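Local coordinates for protein aromatic-amino-acid aminotransferase (Burkholderia pseudomallei, PDB 4F4E) that probably transfers the amino group of aromatic amino acids such as tyrosine to 2-oxoglutarate, using a pyridoxal 5'-phosphate cofactor, and works as a homodimer, at residues I66-L69 against R70-D74. Sequence-based numbering, arbitrary orientation.
Sequences IPLL and RAVRD
L69 is the N-cap residue of the helix that starts at R70, and its carbonyl opens the helical bonding. R73 N donates to L69 O at 3.0 Å in an almost straight bond (175°), meeting the oxygen close to the line of the C=O. V72 N also reaches L69 O, at 3.1 Å, but the bond is bent and weak. Within this first turn V72 reaches back to both leucines with its two methyls: CG1 touches L68 CD1 at 3.7 Å, while CG2 lies against L69 CB at 4.1 Å. With CG anti to the backbone N (chi1 180°), L68 slants across V72 and R73, and its CD2 comes to 4.0 Å from R73 CB. R73 bends at chi3 and sets NH2 on the syn side of the D74 carboxylate, 30° out of its plane, in a salt bridge to OD1 of 3.0 Å. A water donates to L68 O and accepts a weak bond from R73 NH1, bridging the segments. The leucine side chain offers no acceptor at this N-cap; E333, from the long helix 324-354, takes the R70 N-H instead, and E336 of that helix pairs with the R70 guanidinium. L69 packs on M337 of helix 324-354, V72 on F271 in a loop, and L68 on G83 of the second subunit.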
loop_
_atom_site.group_PDB
_atom_site.type_symbol
_atom_site.label_atom_id
_atom_site.label_comp_id
_atom_site.label_asym_id
_atom_site.label_seq_id
_atom_site.Cartn_x
_atom_site.Cartn_y
_atom_site.Cartn_z
ATOM N N ILE A 66 13.503 -17.823 -5.474
ATOM C CA ILE A 66 13.724 -16.450 -5.983
ATOM C C ILE A 66 15.087 -15.905 -5.581
ATOM O O ILE A 66 15.468 -15.960 -4.408
ATOM C CB ILE A 66 12.607 -15.554 -5.464
ATOM C CG1 ILE A 66 11.306 -15.977 -6.125
ATOM C CG2 ILE A 66 12.896 -14.067 -5.718
ATOM C CD1 ILE A 66 10.105 -15.572 -5.367
ATOM N N PRO A 67 15.846 -15.386 -6.531
ATOM C CA PRO A 67 17.133 -14.857 -6.186
ATOM C C PRO A 67 17.092 -13.540 -5.426
ATOM O O PRO A 67 16.221 -12.687 -5.658
ATOM C CB PRO A 67 17.785 -14.624 -7.544
ATOM C CG PRO A 67 16.624 -14.158 -8.382
ATOM C CD PRO A 67 15.497 -15.078 -7.931
ATOM N N LEU A 68 18.056 -13.358 -4.543
ATOM C CA LEU A 68 18.293 -12.031 -3.965
ATOM C C LEU A 68 19.424 -11.404 -4.736
ATOM O O LEU A 68 20.585 -11.896 -4.668
ATOM C CB LEU A 68 18.676 -12.127 -2.478
ATOM C CG LEU A 68 18.966 -10.827 -1.714
ATOM C CD1 LEU A 68 17.764 -9.910 -1.728
ATOM C CD2 LEU A 68 19.449 -11.087 -0.265
ATOM N N LEU A 69 19.138 -10.297 -5.437
ATOM C CA LEU A 69 20.172 -9.698 -6.274
ATOM C C LEU A 69 21.346 -9.173 -5.461
ATOM O O LEU A 69 21.140 -8.656 -4.368
ATOM C CB LEU A 69 19.643 -8.549 -7.134
ATOM C CG LEU A 69 18.481 -8.834 -8.071
ATOM C CD1 LEU A 69 18.447 -7.637 -9.023
ATOM C CD2 LEU A 69 18.524 -10.145 -8.880
ATOM N N ARG A 70 22.553 -9.237 -6.021
ATOM C CA ARG A 70 23.746 -8.817 -5.326
ATOM C C ARG A 70 23.680 -7.333 -4.942
ATOM O O ARG A 70 24.032 -6.947 -3.833
ATOM C CB ARG A 70 25.007 -9.114 -6.154
ATOM C CG ARG A 70 25.168 -10.597 -6.455
ATOM C CD ARG A 70 26.381 -10.861 -7.339
ATOM N NE ARG A 70 26.170 -10.649 -8.784
ATOM C CZ ARG A 70 25.624 -11.507 -9.634
ATOM N NH1 ARG A 70 25.215 -12.691 -9.229
ATOM N NH2 ARG A 70 25.548 -11.207 -10.950
ATOM N N ALA A 71 23.197 -6.498 -5.866
ATOM C CA ALA A 71 23.111 -5.076 -5.619
ATOM C C ALA A 71 22.123 -4.765 -4.491
ATOM O O ALA A 71 22.345 -3.875 -3.708
ATOM C CB ALA A 71 22.732 -4.334 -6.896
ATOM N N VAL A 72 21.095 -5.581 -4.354
ATOM C CA VAL A 72 20.093 -5.396 -3.328
ATOM C C VAL A 72 20.693 -5.790 -1.969
ATOM O O VAL A 72 20.640 -5.034 -1.024
ATOM C CB VAL A 72 18.823 -6.189 -3.644
ATOM C CG1 VAL A 72 17.918 -6.317 -2.432
ATOM C CG2 VAL A 72 18.081 -5.555 -4.819
ATOM N N ARG A 73 21.304 -6.958 -1.920
ATOM C CA ARG A 73 21.986 -7.429 -0.693
ATOM C C ARG A 73 23.002 -6.386 -0.237
ATOM O O ARG A 73 23.036 -5.973 0.935
ATOM C CB ARG A 73 22.679 -8.768 -0.961
ATOM C CG ARG A 73 23.296 -9.412 0.261
ATOM C CD ARG A 73 24.322 -10.469 -0.148
ATOM N NE ARG A 73 25.370 -9.845 -0.974
ATOM C CZ ARG A 73 25.789 -10.268 -2.184
ATOM N NH1 ARG A 73 25.279 -11.380 -2.744
ATOM N NH2 ARG A 73 26.732 -9.575 -2.834
ATOM N N ASP A 74 23.806 -5.906 -1.191
ATOM C CA ASP A 74 24.844 -4.931 -0.865
ATOM C C ASP A 74 24.266 -3.652 -0.343
ATOM O O ASP A 74 24.753 -3.103 0.675
ATOM C CB ASP A 74 25.763 -4.681 -2.050
ATOM C CG ASP A 74 26.610 -5.915 -2.404
ATOM O OD1 ASP A 74 26.625 -6.852 -1.586
ATOM O OD2 ASP A 74 27.216 -5.981 -3.504
HETATM O O HOH W 1 22.728 -12.041 -2.950
#